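Local coordinates for polyhedrin (Orgyia pseudotsugata cypovirus 5, PDB 5A8U), which forms the crystalline matrix of the viral occlusion bodies, the polyhedra that protect the virus outside its host until insect larvae ingest them, at residues 228-231 with 232-236; 235-238 with 239-243. One frame throughout, in Å; residues are numbered along the deposited sequence.

Interaction 1. Residues 228-231 with 232-236; sequences VNEK and VAVEN
Lys231 O, one helical turn before Glu235, is gripped twice: Glu235 N donates to it at 3.2 Å, and an ordered water donates to the same Lys231 O at 2.8 Å. This is the first turn of helix 230-241, opened by an N-cap at Asn229. The cap is a side-chain bond, Val232 N to Asn229 OD1 at 2.9 Å, nearly straight at the hydrogen (168°) and received almost end-on to the amide C=O. Asn229 CG sits between its own backbone N and carbonyl carbon (chi1 68°), which folds OD1 back over the start of the helix, where it meets the N-H of Val232. The backbone takes over from there, with Ala233 N bonded to Asn229 O and Val234 N to Glu230 O.

Val232 CG2 lies against the cap, 3.3 Å from Asn229 OD1, and Val228 CG1 approaches the same methyl, Val232 CG2, at 4.0 Å, so a small apolar patch flanks the capping amide. On another side of the turn Glu230 and Val234 run alongside each other in the same direction; the carboxylate of Glu230 is taken up elsewhere, by the hydroxyl of Tyr245 and the backbone N of Ser248. Val232 and Ala233 also pack on Tyr227 of strand 223-227, the strand that leads into the helix.

The charged pair, Lys231 and Glu235, spans one helical turn. Lys231 leaves the backbone with CG anti to N, then bends at chi2 (-88°), swinging its ammonium along the helix toward Glu235. Lys231 NZ reaches Glu235 OE1 at 2.7 Å in a salt bridge, coming from above the carboxylate plane, while Glu235 OE2 stays farther from NZ at 3.2 Å.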
loop_
_atom_site.group_PDB
_atom_site.type_symbol
_atom_site.label_atom_id
_atom_site.label_comp_id
_atom_site.label_asym_id
_atom_site.label_seq_id
_atom_site.Cartn_x
_atom_site.Cartn_y
_atom_site.Cartn_z
ATOM N N VAL A 228 11.963 -12.404 19.066
ATOM C CA VAL A 228 12.184 -12.239 20.503
ATOM C C VAL A 228 13.467 -11.448 20.832
ATOM O O VAL A 228 13.500 -10.666 21.784
ATOM C CB VAL A 228 12.179 -13.612 21.228
ATOM C CG1 VAL A 228 13.366 -14.462 20.780
ATOM C CG2 VAL A 228 12.168 -13.412 22.749
ATOM N N ASN A 229 14.514 -11.654 20.045
ATOM C CA ASN A 229 15.709 -10.831 20.173
ATOM C C ASN A 229 16.496 -10.760 18.888
ATOM O O ASN A 229 16.204 -11.484 17.926
ATOM C CB ASN A 229 16.592 -11.231 21.372
ATOM C CG ASN A 229 17.259 -12.591 21.227
ATOM O OD1 ASN A 229 17.366 -13.154 20.139
ATOM N ND2 ASN A 229 17.772 -13.101 22.343
ATOM N N GLU A 230 17.488 -9.878 18.878
ATOM C CA GLU A 230 18.316 -9.683 17.704
ATOM C C GLU A 230 19.071 -10.960 17.337
ATOM O O GLU A 230 19.259 -11.256 16.163
ATOM C CB GLU A 230 19.280 -8.520 17.972
ATOM C CG GLU A 230 20.451 -8.398 17.023
ATOM C CD GLU A 230 21.283 -7.176 17.361
ATOM O OE1 GLU A 230 22.193 -7.282 18.210
ATOM O OE2 GLU A 230 20.969 -6.103 16.817
ATOM N N LYS A 231 19.516 -11.714 18.344
ATOM C CA LYS A 231 20.276 -12.933 18.093
ATOM C C LYS A 231 19.490 -13.893 17.206
ATOM O O LYS A 231 19.994 -14.393 16.190
ATOM C CB LYS A 231 20.632 -13.574 19.438
ATOM C CG LYS A 231 21.463 -14.846 19.344
ATOM C CD LYS A 231 20.594 -16.073 19.208
ATOM C CE LYS A 231 21.430 -17.336 19.435
ATOM N NZ LYS A 231 20.699 -18.529 18.948
ATOM N N VAL A 232 18.236 -14.127 17.570
ATOM C CA VAL A 232 17.384 -15.012 16.795
ATOM C C VAL A 232 17.069 -14.445 15.398
ATOM O O VAL A 232 17.077 -15.157 14.402
ATOM C CB VAL A 232 16.083 -15.336 17.569
ATOM C CG1 VAL A 232 15.142 -16.152 16.693
ATOM C CG2 VAL A 232 16.433 -16.075 18.871
ATOM N N ALA A 233 16.785 -13.152 15.326
ATOM C CA ALA A 233 16.550 -12.509 14.042
ATOM C C ALA A 233 17.723 -12.711 13.083
ATOM O O ALA A 233 17.523 -13.008 11.909
ATOM C CB ALA A 233 16.309 -11.017 14.243
ATOM N N VAL A 234 18.939 -12.505 13.586
ATOM C CA VAL A 234 20.112 -12.606 12.725
ATOM C C VAL A 234 20.292 -14.032 12.204
ATOM O O VAL A 234 20.545 -14.244 11.022
ATOM C CB VAL A 234 21.372 -12.098 13.434
ATOM C CG1 VAL A 234 22.601 -12.464 12.639
ATOM C CG2 VAL A 234 21.280 -10.586 13.599
ATOM N N GLU A 235 20.162 -15.032 13.074
ATOM C CA GLU A 235 20.427 -16.391 12.611
ATOM C C GLU A 235 19.330 -16.955 11.722
ATOM O O GLU A 235 19.621 -17.706 10.805
ATOM C CB GLU A 235 20.736 -17.343 13.772
ATOM C CG GLU A 235 19.550 -17.718 14.624
ATOM C CD GLU A 235 19.970 -18.571 15.821
ATOM O OE1 GLU A 235 21.121 -18.411 16.279
ATOM O OE2 GLU A 235 19.161 -19.407 16.282
ATOM N N ASN A 236 18.080 -16.579 11.971
ATOM C CA ASN A 236 16.968 -17.157 11.221
ATOM C C ASN A 236 16.424 -16.357 10.037
ATOM O O ASN A 236 15.748 -16.913 9.179
ATOM C CB ASN A 236 15.835 -17.589 12.169
ATOM C CG ASN A 236 16.237 -18.785 13.020
ATOM O OD1 ASN A 236 17.181 -19.520 12.674
ATOM N ND2 ASN A 236 15.545 -18.983 14.138
HETATM O O HOH W 1 22.661 -15.295 16.056
#

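Interaction 2. Residues 235-238 with 239-243; sequences ENFF and QPREL
Phe238 O takes the N-H of Leu243 at 3.0 Å, closing the C-terminal end of the helix in a Schellman motif, with Glu242 at positive phi. Arg241 N bonds to Phe237 O at 3.2 Å and reaches Phe238 O only weakly. Pro240, with no N-H to give, kinks this last turn and sets its CD 3.2 Å from Glu235 O.

Two aromatic side chains leave the helix with different first torsions. Phe237 has CG anti to its backbone N (chi1 177°), whereas in Phe238 CG is anti to the carbonyl carbon (chi1 -70°); Phe237 CD2 thereby lies over the centre of the Phe238 ring. Leu243 CB meets the edge of that ring, 3.8 Å from Phe238 CD1, and Leu243 CD1 touches Phe237 CE2 at 3.7 Å. Bent at chi2 and chi3, Arg241 curls back until NH1 is 3.6 Å from Phe237 CE1, its guanidinium plane nearly perpendicular to the ring, while Leu243 CD1 covers one guanidinium face.

Arg241 NH1 bonds to Asn47 and to Asp131 O of the second subunit. Phe237 stacks on Phe223 and packs against strand 43-50, and Phe238 rests on Thr33 and Val35 of strand 30-37.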
loop_
_atom_site.group_PDB
_atom_site.type_symbol
_atom_site.label_atom_id
_atom_site.label_comp_id
_atom_site.label_asym_id
_atom_site.label_seq_id
_atom_site.Cartn_x
_atom_site.Cartn_y
_atom_site.Cartn_z
ATOM N N GLU A 235 20.162 -15.032 13.074
ATOM C CA GLU A 235 20.427 -16.391 12.611
ATOM C C GLU A 235 19.330 -16.955 11.722
ATOM O O GLU A 235 19.621 -17.706 10.805
ATOM C CB GLU A 235 20.736 -17.343 13.772
ATOM C CG GLU A 235 19.550 -17.718 14.624
ATOM C CD GLU A 235 19.970 -18.571 15.821
ATOM O OE1 GLU A 235 21.121 -18.411 16.279
ATOM O OE2 GLU A 235 19.161 -19.407 16.282
ATOM N N ASN A 236 18.080 -16.579 11.971
ATOM C CA ASN A 236 16.968 -17.157 11.221
ATOM C C ASN A 236 16.424 -16.357 10.037
ATOM O O ASN A 236 15.748 -16.913 9.179
ATOM C CB ASN A 236 15.835 -17.589 12.169
ATOM C CG ASN A 236 16.237 -18.785 13.020
ATOM O OD1 ASN A 236 17.181 -19.520 12.674
ATOM N ND2 ASN A 236 15.545 -18.983 14.138
ATOM N N PHE A 237 16.740 -15.070 9.979
ATOM C CA PHE A 237 16.320 -14.249 8.856
ATOM C C PHE A 237 17.507 -13.621 8.116
ATOM O O PHE A 237 17.734 -13.926 6.943
ATOM C CB PHE A 237 15.311 -13.156 9.282
ATOM C CG PHE A 237 14.915 -12.256 8.148
ATOM C CD1 PHE A 237 14.129 -12.748 7.112
ATOM C CD2 PHE A 237 15.380 -10.956 8.070
ATOM C CE1 PHE A 237 13.781 -11.944 6.030
ATOM C CE2 PHE A 237 15.037 -10.132 6.983
ATOM C CZ PHE A 237 14.248 -10.631 5.959
ATOM N N PHE A 238 18.251 -12.734 8.776
ATOM C CA PHE A 238 19.275 -11.967 8.054
ATOM C C PHE A 238 20.383 -12.811 7.472
ATOM O O PHE A 238 20.720 -12.689 6.295
ATOM C CB PHE A 238 19.885 -10.876 8.938
ATOM C CG PHE A 238 18.932 -9.767 9.234
ATOM C CD1 PHE A 238 18.716 -8.758 8.299
ATOM C CD2 PHE A 238 18.199 -9.750 10.413
ATOM C CE1 PHE A 238 17.810 -7.744 8.551
ATOM C CE2 PHE A 238 17.288 -8.729 10.671
ATOM C CZ PHE A 238 17.099 -7.725 9.741
ATOM N N GLN A 239 20.974 -13.663 8.293
ATOM C CA GLN A 239 22.080 -14.461 7.775
ATOM C C GLN A 239 21.731 -15.327 6.564
ATOM O O GLN A 239 22.395 -15.237 5.537
ATOM C CB GLN A 239 22.790 -15.233 8.895
ATOM C CG GLN A 239 23.874 -14.365 9.483
ATOM C CD GLN A 239 24.585 -14.961 10.666
ATOM O OE1 GLN A 239 24.223 -16.036 11.161
ATOM N NE2 GLN A 239 25.606 -14.247 11.148
ATOM N N PRO A 240 20.666 -16.135 6.656
ATOM C CA PRO A 240 20.315 -16.979 5.503
ATOM C C PRO A 240 19.924 -16.196 4.238
ATOM O O PRO A 240 20.119 -16.714 3.137
ATOM C CB PRO A 240 19.123 -17.797 6.009
ATOM C CG PRO A 240 19.232 -17.749 7.515
ATOM C CD PRO A 240 19.844 -16.425 7.847
ATOM N N ARG A 241 19.379 -14.990 4.387
ATOM C CA ARG A 241 19.002 -14.169 3.222
ATOM C C ARG A 241 20.235 -13.467 2.649
ATOM O O ARG A 241 20.139 -12.790 1.619
ATOM C CB ARG A 241 17.965 -13.104 3.589
ATOM C CG ARG A 241 16.545 -13.600 3.858
ATOM C CD ARG A 241 15.680 -13.701 2.579
ATOM N NE ARG A 241 15.802 -12.517 1.724
ATOM C CZ ARG A 241 14.965 -11.481 1.716
ATOM N NH1 ARG A 241 13.889 -11.460 2.495
ATOM N NH2 ARG A 241 15.202 -10.458 0.905
ATOM N N GLU A 242 21.370 -13.610 3.331
ATOM C CA GLU A 242 22.604 -12.882 2.989
ATOM C C GLU A 242 22.356 -11.372 2.980
ATOM O O GLU A 242 22.907 -10.629 2.152
ATOM C CB GLU A 242 23.248 -13.396 1.682
ATOM C CG GLU A 242 23.586 -14.884 1.758
ATOM C CD GLU A 242 24.332 -15.439 0.544
ATOM O OE1 GLU A 242 24.986 -14.659 -0.187
ATOM O OE2 GLU A 242 24.258 -16.672 0.330
ATOM N N LEU A 243 21.548 -10.936 3.943
ATOM C CA LEU A 243 21.317 -9.524 4.210
ATOM C C LEU A 243 22.282 -9.066 5.296
ATOM O O LEU A 243 22.280 -9.613 6.396
ATOM C CB LEU A 243 19.875 -9.313 4.685
ATOM C CG LEU A 243 18.785 -9.465 3.621
ATOM C CD1 LEU A 243 17.406 -9.529 4.249
ATOM C CD2 LEU A 243 18.869 -8.297 2.655
#

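How the interactions relate
Interactions 1 and 2 are successive parts of one helix, 230-241, with centres about 9 Å apart: 228-236 starts it and 235-243 ends it. Glu235 and Asn236 belong to both. The backbone joins them through two probable hydrogen bonds, Val234 O with Gln239 N at 2.8 Å and Ala233 O with Phe238 N at 3.2 Å, five residues apart in each case, which fits the wider pi-type turn there. Interaction 1 is a surface contact, its centre about 17 Å from that of the chain; interaction 2 is partly buried, and meets the second subunit more extensively. Asn236 O, at the junction, accepts from Arg92 of the second subunit.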